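PDB 3V1Z: endonuclease Bse634IR from Geobacillus stearothermophilus, which recognises a degenerate DNA target sequence and probably cleaves within it, as a type IIF restriction endonuclease. Local coordinates for residues Q37-S42 with T278-I283; T77-M82 with V195-S200; T199-D204 with G238-P243. The protein carries 1 engineered substitution. All blocks are in the same frame, centred on the assembly; numbering follows the deposited sequence.

From the N terminus, the chain first enters contact 1 in the loop between helices 26-34 and 43-60; that contact closes only at residues 278-283, near the C terminus, and so spans the other two. Contact 2 starts on helix 68-93 and closes at the end of strand 191-198. Contact 3 begins on that same stretch, sharing Thr199 and Ser200, and closes a much shorter loop on strand 235-240, the neighbouring parallel strand of the central mixed sheet. Contacts 2 and 3 are thus consecutive along the chain. Phe280 of contact 1 packs on Met82 of contact 2, and Phe79 packs on Ser241, connecting C-terminal helix, central helix, sheet and DNA-binding loop.

Contact 1. Residues Q37-S42 with T278-I283; sequences QTPTGS and TSFEDI
A single beta bridge between Ser42 and Ser279 joins the loop ahead of helix 43-60 to the start of helix 280-291, the last helix of the chain. Ser42 is the N-cap residue of helix 43-60, and the two CA atoms of the bridge lie 4.3 Å apart. The backbone link across the contact is a hydrogen bond from Phe280 N to Gly41 O, 3.1 Å long. The same oxygen is approached by Ser279 CA in a CA-H...O contact, and a second one runs from Ser42 CA to Thr278 O at 3.4 Å. Gly41 turns the chain with a positive phi of 81°, a conformation that favours glycine.

Phe280 carries most of the side-chain contact. Its CG is anti to the carbonyl carbon (chi1 -79°), which directs the ring at Pro39. Pro39 O sits over the centre of one ring face, 3.8 Å above the plane, while Gly41 O lies in the ring plane at the edge. Met82 and Gln86 of helix 68-93, with Ile43 and Asn46 of helix 43-60, also pack on this ring. Within the turn that leads into the helix, Asp282 OD1 accepts from Ser279 N at 3.2 Å, met from above the carboxylate plane. Pro39 and Phe280 meet at a slant, with Pro39 CB only 3.4 Å from CZ of the ring.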
loop_
_atom_site.group_PDB
_atom_site.type_symbol
_atom_site.label_atom_id
_atom_site.label_comp_id
_atom_site.label_asym_id
_atom_site.label_seq_id
_atom_site.Cartn_x
_atom_site.Cartn_y
_atom_site.Cartn_z
ATOM N N GLN A 37 -14.338 26.305 -19.595
ATOM C CA GLN A 37 -14.020 25.075 -20.325
ATOM C C GLN A 37 -13.380 24.030 -19.411
ATOM O O GLN A 37 -12.630 24.371 -18.493
ATOM C CB GLN A 37 -13.106 25.347 -21.531
ATOM C CG GLN A 37 -13.688 26.262 -22.625
ATOM C CD GLN A 37 -14.844 25.647 -23.425
ATOM O OE1 GLN A 37 -15.491 24.688 -22.995
ATOM N NE2 GLN A 37 -15.109 26.215 -24.597
ATOM N N THR A 38 -13.686 22.760 -19.673
ATOM C CA THR A 38 -13.086 21.634 -18.952
ATOM C C THR A 38 -11.609 21.487 -19.351
ATOM O O THR A 38 -11.224 21.934 -20.440
ATOM C CB THR A 38 -13.859 20.307 -19.204
ATOM O OG1 THR A 38 -14.134 20.160 -20.604
ATOM C CG2 THR A 38 -15.173 20.295 -18.443
ATOM N N PRO A 39 -10.779 20.874 -18.471
ATOM C CA PRO A 39 -9.326 20.808 -18.683
ATOM C C PRO A 39 -8.918 20.090 -19.970
ATOM O O PRO A 39 -9.617 19.178 -20.422
ATOM C CB PRO A 39 -8.821 20.028 -17.460
ATOM C CG PRO A 39 -9.891 20.139 -16.450
ATOM C CD PRO A 39 -11.173 20.208 -17.214
ATOM N N THR A 40 -7.792 20.512 -20.545
ATOM C CA THR A 40 -7.280 19.964 -21.804
ATOM C C THR A 40 -5.754 19.844 -21.767
ATOM O O THR A 40 -5.101 20.445 -20.914
ATOM C CB THR A 40 -7.650 20.861 -23.015
ATOM O OG1 THR A 40 -7.178 22.197 -22.785
ATOM C CG2 THR A 40 -9.162 20.879 -23.261
ATOM N N GLY A 41 -5.196 19.078 -22.701
ATOM C CA GLY A 41 -3.748 18.945 -22.838
ATOM C C GLY A 41 -3.146 17.951 -21.863
ATOM O O GLY A 41 -3.743 16.907 -21.581
ATOM N N SER A 42 -1.958 18.286 -21.359
ATOM C CA SER A 42 -1.222 17.449 -20.410
ATOM C C SER A 42 -1.881 17.441 -19.032
ATOM O O SER A 42 -2.233 18.490 -18.499
ATOM C CB SER A 42 0.230 17.920 -20.298
ATOM O OG SER A 42 0.912 17.263 -19.241
ATOM N N THR A 278 -0.656 10.589 -19.951
ATOM C CA THR A 278 0.068 11.836 -20.189
ATOM C C THR A 278 -0.909 12.978 -20.487
ATOM O O THR A 278 -0.779 14.078 -19.940
ATOM C CB THR A 278 1.082 11.676 -21.362
ATOM O OG1 THR A 278 1.921 10.539 -21.123
ATOM C CG2 THR A 278 1.955 12.913 -21.509
ATOM N N SER A 279 -1.882 12.709 -21.358
ATOM C CA SER A 279 -2.857 13.715 -21.773
ATOM C C SER A 279 -4.294 13.249 -21.557
ATOM O O SER A 279 -4.538 12.090 -21.218
ATOM C CB SER A 279 -2.640 14.098 -23.237
ATOM O OG SER A 279 -2.991 13.036 -24.100
ATOM N N PHE A 280 -5.242 14.164 -21.748
ATOM C CA PHE A 280 -6.660 13.829 -21.644
ATOM C C PHE A 280 -7.103 12.874 -22.751
ATOM O O PHE A 280 -7.980 12.038 -22.542
ATOM C CB PHE A 280 -7.518 15.093 -21.600
ATOM C CG PHE A 280 -7.534 15.745 -20.255
ATOM C CD1 PHE A 280 -8.576 15.499 -19.365
ATOM C CD2 PHE A 280 -6.493 16.584 -19.858
ATOM C CE1 PHE A 280 -8.592 16.092 -18.106
ATOM C CE2 PHE A 280 -6.496 17.177 -18.596
ATOM C CZ PHE A 280 -7.546 16.929 -17.720
ATOM N N GLU A 281 -6.470 12.999 -23.917
ATOM C CA GLU A 281 -6.631 12.050 -25.015
ATOM C C GLU A 281 -6.284 10.620 -24.594
ATOM O O GLU A 281 -6.851 9.661 -25.115
ATOM C CB GLU A 281 -5.755 12.455 -26.203
ATOM C CG GLU A 281 -6.270 13.634 -27.013
ATOM C CD GLU A 281 -5.820 14.998 -26.481
ATOM O OE1 GLU A 281 -5.245 15.082 -25.367
ATOM O OE2 GLU A 281 -6.051 16.000 -27.192
ATOM N N ASP A 282 -5.348 10.478 -23.659
ATOM C CA ASP A 282 -4.958 9.161 -23.156
ATOM C C ASP A 282 -6.046 8.498 -22.308
ATOM O O ASP A 282 -6.165 7.269 -22.301
ATOM C CB ASP A 282 -3.625 9.227 -22.400
ATOM C CG ASP A 282 -2.432 9.408 -23.328
ATOM O OD1 ASP A 282 -1.391 9.923 -22.874
ATOM O OD2 ASP A 282 -2.525 9.035 -24.514
ATOM N N ILE A 283 -6.837 9.304 -21.603
ATOM C CA ILE A 283 -7.996 8.787 -20.867
ATOM C C ILE A 283 -8.957 8.088 -21.843
ATOM O O ILE A 283 -9.391 6.963 -21.589
ATOM C CB ILE A 283 -8.721 9.895 -20.054
ATOM C CG1 ILE A 283 -7.742 10.591 -19.096
ATOM C CG2 ILE A 283 -9.914 9.322 -19.271
ATOM C CD1 ILE A 283 -8.228 11.938 -18.583
#

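Contact 2. Residues T77-M82 with V195-S200; sequences TWFEVM and VGLKTS. With nucleotides of chain C.
Phe79 lays one ring face over the CA of Thr199, just past the end of strand 195-198, and no hydrogen bond crosses between helix and strand. With CG anti to N (chi1 -167°), the ring reaches from helix 77-82 to the strand, and its CE2 comes within 3.7 Å of Lys198 O and 4.0 Å of Leu197 CB. Nearer the helix, Phe79 CB touches Thr199 CG2 at 3.6 Å as the two side chains run past each other in opposite directions.

Thr199 N gives a nearly straight hydrogen bond to DC7 of chain C OP1 (2.9 Å). Its OG1 bonds to OP1 of DG8 of chain C, at a modelled length too short to be relied on. A smaller alanine at Phe79 would probably open a gap against Lys198 and Thr199 and let this phosphate-binding backbone shift.

The axes of helix 77-82 and strand 195-198 approach to 8.6 Å, their N-to-C directions 135° apart. Leu197, whose N is hydrogen-bonded to Asp146 OD2, binds calcium together with Asp146 in a structure of this protein, though no ion is bound to this chain here, consistent with the core of the PD-(D/E)XK nucleases, the clan to which this family belongs.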
loop_
_atom_site.group_PDB
_atom_site.type_symbol
_atom_site.label_atom_id
_atom_site.label_comp_id
_atom_site.label_asym_id
_atom_site.label_seq_id
_atom_site.Cartn_x
_atom_site.Cartn_y
_atom_site.Cartn_z
ATOM N N THR A 77 -7.628 14.151 -5.479
ATOM C CA THR A 77 -9.000 14.525 -5.851
ATOM C C THR A 77 -9.089 15.171 -7.244
ATOM O O THR A 77 -10.022 14.896 -8.009
ATOM C CB THR A 77 -9.626 15.475 -4.792
ATOM O OG1 THR A 77 -9.837 14.755 -3.577
ATOM C CG2 THR A 77 -10.952 16.034 -5.264
ATOM N N TRP A 78 -8.126 16.031 -7.564
ATOM C CA TRP A 78 -8.107 16.680 -8.871
ATOM C C TRP A 78 -8.060 15.643 -9.995
ATOM O O TRP A 78 -8.925 15.641 -10.868
ATOM C CB TRP A 78 -6.941 17.663 -8.996
ATOM C CG TRP A 78 -7.047 18.882 -8.130
ATOM C CD1 TRP A 78 -8.189 19.459 -7.654
ATOM C CD2 TRP A 78 -5.961 19.690 -7.667
ATOM N NE1 TRP A 78 -7.880 20.571 -6.906
ATOM C CE2 TRP A 78 -6.516 20.737 -6.901
ATOM C CE3 TRP A 78 -4.565 19.627 -7.822
ATOM C CZ2 TRP A 78 -5.725 21.728 -6.287
ATOM C CZ3 TRP A 78 -3.774 20.606 -7.206
ATOM C CH2 TRP A 78 -4.363 21.639 -6.443
ATOM N N PHE A 79 -7.058 14.768 -9.947
ATOM C CA PHE A 79 -6.896 13.667 -10.900
ATOM C C PHE A 79 -8.176 12.819 -11.026
ATOM O O PHE A 79 -8.634 12.550 -12.130
ATOM C CB PHE A 79 -5.681 12.816 -10.493
ATOM C CG PHE A 79 -5.219 11.834 -11.543
ATOM C CD1 PHE A 79 -4.784 12.266 -12.792
ATOM C CD2 PHE A 79 -5.181 10.476 -11.258
ATOM C CE1 PHE A 79 -4.347 11.349 -13.758
ATOM C CE2 PHE A 79 -4.746 9.552 -12.206
ATOM C CZ PHE A 79 -4.325 9.990 -13.463
ATOM N N GLU A 80 -8.772 12.435 -9.897
ATOM C CA GLU A 80 -10.000 11.625 -9.926
ATOM C C GLU A 80 -11.165 12.349 -10.605
ATOM O O GLU A 80 -11.897 11.749 -11.394
ATOM C CB GLU A 80 -10.387 11.152 -8.526
ATOM C CG GLU A 80 -9.425 10.119 -7.944
ATOM C CD GLU A 80 -9.362 10.153 -6.418
ATOM O OE1 GLU A 80 -10.370 10.517 -5.772
ATOM O OE2 GLU A 80 -8.289 9.824 -5.864
ATOM N N VAL A 81 -11.320 13.637 -10.309
ATOM C CA VAL A 81 -12.382 14.446 -10.908
ATOM C C VAL A 81 -12.127 14.681 -12.406
ATOM O O VAL A 81 -13.047 14.577 -13.220
ATOM C CB VAL A 81 -12.615 15.774 -10.135
ATOM C CG1 VAL A 81 -13.619 16.659 -10.851
ATOM C CG2 VAL A 81 -13.110 15.486 -8.717
ATOM N N MET A 82 -10.879 14.962 -12.772
ATOM C CA MET A 82 -10.507 15.080 -14.184
ATOM C C MET A 82 -10.895 13.815 -14.953
ATOM O O MET A 82 -11.462 13.899 -16.042
ATOM C CB MET A 82 -9.007 15.356 -14.338
ATOM C CG MET A 82 -8.571 16.795 -14.048
ATOM S SD MET A 82 -6.760 16.914 -14.013
ATOM C CE MET A 82 -6.554 18.590 -13.416
ATOM N N VAL A 195 -10.885 0.533 -12.083
ATOM C CA VAL A 195 -9.577 1.165 -12.297
ATOM C C VAL A 195 -9.112 1.858 -11.017
ATOM O O VAL A 195 -9.904 2.521 -10.326
ATOM C CB VAL A 195 -9.572 2.181 -13.488
ATOM C CG1 VAL A 195 -8.154 2.616 -13.828
ATOM C CG2 VAL A 195 -10.238 1.591 -14.742
ATOM N N GLY A 196 -7.836 1.661 -10.696
ATOM C CA GLY A 196 -7.167 2.396 -9.639
ATOM C C GLY A 196 -6.380 3.547 -10.225
ATOM O O GLY A 196 -5.548 3.359 -11.130
ATOM N N LEU A 197 -6.625 4.736 -9.687
ATOM C CA LEU A 197 -6.088 5.975 -10.238
ATOM C C LEU A 197 -5.056 6.593 -9.306
ATOM O O LEU A 197 -5.357 6.898 -8.150
ATOM C CB LEU A 197 -7.232 6.965 -10.500
ATOM C CG LEU A 197 -8.340 6.529 -11.473
ATOM C CD1 LEU A 197 -9.504 7.502 -11.423
ATOM C CD2 LEU A 197 -7.804 6.396 -12.895
ATOM N N LYS A 198 -3.838 6.786 -9.812
ATOM C CA LYS A 198 -2.760 7.345 -9.001
ATOM C C LYS A 198 -1.995 8.431 -9.729
ATOM O O LYS A 198 -1.560 8.227 -10.852
ATOM C CB LYS A 198 -1.813 6.235 -8.546
ATOM C CG LYS A 198 -2.285 5.509 -7.290
ATOM C CD LYS A 198 -1.874 4.057 -7.318
ATOM C CE LYS A 198 -1.686 3.489 -5.916
ATOM N NZ LYS A 198 -2.891 3.652 -5.069
ATOM N N THR A 199 -1.826 9.586 -9.090
ATOM C CA THR A 199 -1.029 10.656 -9.694
ATOM C C THR A 199 0.425 10.217 -9.872
ATOM O O THR A 199 1.075 10.576 -10.853
ATOM C CB THR A 199 -1.089 11.972 -8.885
ATOM O OG1 THR A 199 -0.521 11.765 -7.589
ATOM C CG2 THR A 199 -2.530 12.458 -8.736
ATOM N N SER A 200 0.922 9.426 -8.926
ATOM C CA SER A 200 2.267 8.877 -9.011
ATOM C C SER A 200 2.280 7.507 -8.366
ATOM O O SER A 200 1.335 7.141 -7.648
ATOM C CB SER A 200 3.276 9.796 -8.314
ATOM O OG SER A 200 3.110 9.766 -6.908
ATOM P P DC C 7 -3.293 9.264 -5.352
ATOM O OP1 DC C 7 -3.486 9.716 -6.744
ATOM O OP2 DC C 7 -3.139 7.830 -5.004
ATOM O "O5'" DC C 7 -2.062 10.053 -4.737
ATOM C "C5'" DC C 7 -2.024 11.492 -4.761
ATOM C "C4'" DC C 7 -0.764 11.919 -4.046
ATOM O "O4'" DC C 7 -0.882 11.558 -2.647
ATOM C "C3'" DC C 7 0.499 11.229 -4.585
ATOM O "O3'" DC C 7 1.607 12.093 -4.589
ATOM C "C2'" DC C 7 0.780 10.162 -3.542
ATOM C "C1'" DC C 7 0.285 10.852 -2.277
ATOM N N1 DC C 7 0.040 9.849 -1.200
ATOM C C2 DC C 7 0.655 10.024 0.048
ATOM O O2 DC C 7 1.362 11.027 0.248
ATOM N N3 DC C 7 0.441 9.087 1.010
ATOM C C4 DC C 7 -0.330 8.025 0.759
ATOM N N4 DC C 7 -0.505 7.135 1.735
ATOM C C5 DC C 7 -0.956 7.827 -0.506
ATOM C C6 DC C 7 -0.747 8.758 -1.449
ATOM P P DG C 8 1.834 13.250 -5.655
ATOM O OP1 DG C 8 0.581 13.604 -6.355
ATOM O OP2 DG C 8 3.050 12.874 -6.424
ATOM O "O5'" DG C 8 2.067 14.454 -4.633
ATOM C "C5'" DG C 8 3.260 15.141 -4.550
ATOM C "C4'" DG C 8 3.793 15.187 -3.129
ATOM O "O4'" DG C 8 3.545 13.970 -2.367
ATOM C "C3'" DG C 8 5.292 15.322 -3.218
ATOM O "O3'" DG C 8 5.737 16.325 -2.326
ATOM C "C2'" DG C 8 5.816 13.917 -2.917
ATOM C "C1'" DG C 8 4.762 13.403 -1.942
ATOM N N9 DG C 8 4.624 11.949 -1.964
ATOM C C8 DG C 8 4.443 11.146 -3.070
ATOM N N7 DG C 8 4.358 9.878 -2.792
ATOM C C5 DG C 8 4.491 9.826 -1.410
ATOM C C6 DG C 8 4.478 8.712 -0.525
ATOM O O6 DG C 8 4.333 7.512 -0.811
ATOM N N1 DG C 8 4.651 9.103 0.809
ATOM C C2 DG C 8 4.816 10.411 1.233
ATOM N N2 DG C 8 4.965 10.627 2.552
ATOM N N3 DG C 8 4.829 11.452 0.409
ATOM C C4 DG C 8 4.659 11.093 -0.887
#

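Contact 3. Residues T199-D204 with G238-P243; sequences TSLRPD and GASSEP. With nucleotides of chain C; nucleotides of chain B.
Thr199 contributes its carbonyl, which Ser241 holds twice: OG donates at 2.6 Å, in the carbonyl plane and on a lone pair, and Ser241 N adds a weak bond to the same oxygen. Ser241 OG stands between its own backbone N and carbonyl carbon (chi1 77°), a position that turns it to Thr199. Glu242 CG also touches this carbonyl.

At Ser200 the side chain divides its work. CB rests against Glu242 OE1 at 3.4 Å, whereas OG bonds to OP2 of DG8 of chain C at 3.1 Å and to Arg205. On the partner segment, Ser240 OG accepts from Glu242 N in an ST turn at the end of the strand, and Leu201 CG packs against the same hydroxyl.

A water that accepts from Leu201 N at 2.7 Å probably also bonds to Glu242 OE1. Leu201 O receives Arg202 NH1 at 2.8 Å, the nitrogen lying well above the carbonyl plane. A second water connects NH1 to Glu242 OE1, so the opposite charges meet indirectly. The guanidinium turns a face to DG8 of chain C, whose N7 lies 3.2 Å above the guanidinium plane, offset toward the rim, while NE bonds to O6 of another guanine.

Beyond Pro203, Asp204 OD1 accepts from N4 of DC6 of chain B at 3.0 Å, and OD2 from N4 of a further cytosine. Guanine O6 and cytosine N4 are major-groove atoms, and a loop that meets them while its first residues bind backbone phosphates is consistent with a sequence-reading element of a restriction endonuclease.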
loop_
_atom_site.group_PDB
_atom_site.type_symbol
_atom_site.label_atom_id
_atom_site.label_comp_id
_atom_site.label_asym_id
_atom_site.label_seq_id
_atom_site.Cartn_x
_atom_site.Cartn_y
_atom_site.Cartn_z
ATOM N N THR A 199 -1.826 9.586 -9.090
ATOM C CA THR A 199 -1.029 10.656 -9.694
ATOM C C THR A 199 0.425 10.217 -9.872
ATOM O O THR A 199 1.075 10.576 -10.853
ATOM C CB THR A 199 -1.089 11.972 -8.885
ATOM O OG1 THR A 199 -0.521 11.765 -7.589
ATOM C CG2 THR A 199 -2.530 12.458 -8.736
ATOM N N SER A 200 0.922 9.426 -8.926
ATOM C CA SER A 200 2.267 8.877 -9.011
ATOM C C SER A 200 2.280 7.507 -8.366
ATOM O O SER A 200 1.335 7.141 -7.648
ATOM C CB SER A 200 3.276 9.796 -8.314
ATOM O OG SER A 200 3.110 9.766 -6.908
ATOM N N LEU A 201 3.355 6.760 -8.616
ATOM C CA LEU A 201 3.533 5.454 -7.987
ATOM C C LEU A 201 4.761 5.411 -7.083
ATOM O O LEU A 201 5.696 6.194 -7.256
ATOM C CB LEU A 201 3.616 4.345 -9.042
ATOM C CG LEU A 201 2.399 4.045 -9.918
ATOM C CD1 LEU A 201 2.762 2.990 -10.933
ATOM C CD2 LEU A 201 1.213 3.573 -9.074
ATOM N N ARG A 202 4.723 4.517 -6.099
ATOM C CA ARG A 202 5.895 4.150 -5.302
ATOM C C ARG A 202 5.929 2.626 -5.244
ATOM O O ARG A 202 4.866 2.000 -5.357
ATOM C CB ARG A 202 5.804 4.718 -3.883
ATOM C CG ARG A 202 5.893 6.234 -3.761
ATOM C CD ARG A 202 7.263 6.769 -4.131
ATOM N NE ARG A 202 7.319 8.222 -4.005
ATOM C CZ ARG A 202 6.979 9.077 -4.968
ATOM N NH1 ARG A 202 6.558 8.633 -6.146
ATOM N NH2 ARG A 202 7.067 10.381 -4.755
ATOM N N PRO A 203 7.135 2.023 -5.079
ATOM C CA PRO A 203 7.263 0.562 -4.923
ATOM C C PRO A 203 6.344 -0.031 -3.847
ATOM O O PRO A 203 5.848 -1.155 -4.015
ATOM C CB PRO A 203 8.738 0.375 -4.553
ATOM C CG PRO A 203 9.415 1.536 -5.192
ATOM C CD PRO A 203 8.459 2.679 -5.068
ATOM N N ASP A 204 6.100 0.714 -2.773
ATOM C CA ASP A 204 5.134 0.269 -1.766
ATOM C C ASP A 204 3.692 0.483 -2.234
ATOM O O ASP A 204 2.884 -0.452 -2.198
ATOM C CB ASP A 204 5.412 0.867 -0.365
ATOM C CG ASP A 204 5.181 2.379 -0.286
ATOM O OD1 ASP A 204 5.583 3.123 -1.206
ATOM O OD2 ASP A 204 4.604 2.831 0.726
ATOM N N GLY A 238 -4.710 -0.368 -13.675
ATOM C CA GLY A 238 -4.084 0.764 -13.001
ATOM C C GLY A 238 -3.922 1.917 -13.966
ATOM O O GLY A 238 -3.906 1.715 -15.178
ATOM N N ALA A 239 -3.807 3.130 -13.432
ATOM C CA ALA A 239 -3.542 4.304 -14.260
ATOM C C ALA A 239 -2.784 5.360 -13.483
ATOM O O ALA A 239 -3.253 5.810 -12.425
ATOM C CB ALA A 239 -4.847 4.891 -14.836
ATOM N N SER A 240 -1.621 5.744 -14.014
ATOM C CA SER A 240 -0.772 6.776 -13.408
ATOM C C SER A 240 -0.806 8.053 -14.259
ATOM O O SER A 240 -1.135 7.999 -15.444
ATOM C CB SER A 240 0.664 6.236 -13.243
ATOM O OG SER A 240 1.523 7.126 -12.543
ATOM N N SER A 241 -0.492 9.201 -13.658
ATOM C CA SER A 241 -0.325 10.439 -14.431
ATOM C C SER A 241 1.137 10.685 -14.814
ATOM O O SER A 241 1.436 11.609 -15.578
ATOM C CB SER A 241 -0.894 11.652 -13.685
ATOM O OG SER A 241 -0.029 12.091 -12.656
ATOM N N GLU A 242 2.029 9.851 -14.279
ATOM C CA GLU A 242 3.468 9.942 -14.519
ATOM C C GLU A 242 3.913 8.805 -15.439
ATOM O O GLU A 242 3.160 7.853 -15.654
ATOM C CB GLU A 242 4.236 9.872 -13.181
ATOM C CG GLU A 242 4.010 11.070 -12.261
ATOM C CD GLU A 242 5.024 11.171 -11.129
ATOM O OE1 GLU A 242 5.603 10.137 -10.719
ATOM O OE2 GLU A 242 5.237 12.302 -10.642
ATOM N N PRO A 243 5.135 8.892 -16.000
ATOM C CA PRO A 243 5.652 7.727 -16.708
ATOM C C PRO A 243 5.670 6.492 -15.799
ATOM O O PRO A 243 5.889 6.605 -14.589
ATOM C CB PRO A 243 7.074 8.149 -17.076
ATOM C CG PRO A 243 6.997 9.633 -17.165
ATOM C CD PRO A 243 6.084 10.020 -16.049
ATOM P P DG C 8 1.834 13.250 -5.655
ATOM O OP1 DG C 8 0.581 13.604 -6.355
ATOM O OP2 DG C 8 3.050 12.874 -6.424
ATOM O "O5'" DG C 8 2.067 14.454 -4.633
ATOM C "C5'" DG C 8 3.260 15.141 -4.550
ATOM C "C4'" DG C 8 3.793 15.187 -3.129
ATOM O "O4'" DG C 8 3.545 13.970 -2.367
ATOM C "C3'" DG C 8 5.292 15.322 -3.218
ATOM O "O3'" DG C 8 5.737 16.325 -2.326
ATOM C "C2'" DG C 8 5.816 13.917 -2.917
ATOM C "C1'" DG C 8 4.762 13.403 -1.942
ATOM N N9 DG C 8 4.624 11.949 -1.964
ATOM C C8 DG C 8 4.443 11.146 -3.070
ATOM N N7 DG C 8 4.358 9.878 -2.792
ATOM C C5 DG C 8 4.491 9.826 -1.410
ATOM C C6 DG C 8 4.478 8.712 -0.525
ATOM O O6 DG C 8 4.333 7.512 -0.811
ATOM N N1 DG C 8 4.651 9.103 0.809
ATOM C C2 DG C 8 4.816 10.411 1.233
ATOM N N2 DG C 8 4.965 10.627 2.552
ATOM N N3 DG C 8 4.829 11.452 0.409
ATOM C C4 DG C 8 4.659 11.093 -0.887
ATOM P P DC C 7 -3.293 9.264 -5.352
ATOM O OP1 DC C 7 -3.486 9.716 -6.744
ATOM O OP2 DC C 7 -3.139 7.830 -5.004
ATOM O "O5'" DC C 7 -2.062 10.053 -4.737
ATOM C "C5'" DC C 7 -2.024 11.492 -4.761
ATOM C "C4'" DC C 7 -0.764 11.919 -4.046
ATOM O "O4'" DC C 7 -0.882 11.558 -2.647
ATOM C "C3'" DC C 7 0.499 11.229 -4.585
ATOM O "O3'" DC C 7 1.607 12.093 -4.589
ATOM C "C2'" DC C 7 0.780 10.162 -3.542
ATOM C "C1'" DC C 7 0.285 10.852 -2.277
ATOM N N1 DC C 7 0.040 9.849 -1.200
ATOM C C2 DC C 7 0.655 10.024 0.048
ATOM O O2 DC C 7 1.362 11.027 0.248
ATOM N N3 DC C 7 0.441 9.087 1.010
ATOM C C4 DC C 7 -0.330 8.025 0.759
ATOM N N4 DC C 7 -0.505 7.135 1.735
ATOM C C5 DC C 7 -0.956 7.827 -0.506
ATOM C C6 DC C 7 -0.747 8.758 -1.449
ATOM P P DC B 6 8.295 -0.903 4.096
ATOM O OP1 DC B 6 8.202 -1.904 5.176
ATOM O OP2 DC B 6 7.188 -0.744 3.137
ATOM O "O5'" DC B 6 8.555 0.514 4.778
ATOM C "C5'" DC B 6 9.709 0.802 5.571
ATOM C "C4'" DC B 6 9.871 2.302 5.778
ATOM O "O4'" DC B 6 10.253 2.939 4.539
ATOM C "C3'" DC B 6 8.606 3.049 6.188
ATOM O "O3'" DC B 6 8.453 2.947 7.575
ATOM C "C2'" DC B 6 8.915 4.481 5.776
ATOM C "C1'" DC B 6 9.791 4.287 4.541
ATOM N N1 DC B 6 9.080 4.593 3.248
ATOM C C2 DC B 6 9.108 5.897 2.719
ATOM O O2 DC B 6 9.704 6.798 3.323
ATOM N N3 DC B 6 8.462 6.140 1.548
ATOM C C4 DC B 6 7.822 5.160 0.913
ATOM N N4 DC B 6 7.202 5.457 -0.237
ATOM C C5 DC B 6 7.787 3.830 1.430
ATOM C C6 DC B 6 8.421 3.595 2.580
HETATM O O HOH W 1 5.259 7.405 -10.485
HETATM O O HOH W 2 6.752 10.691 -8.331
#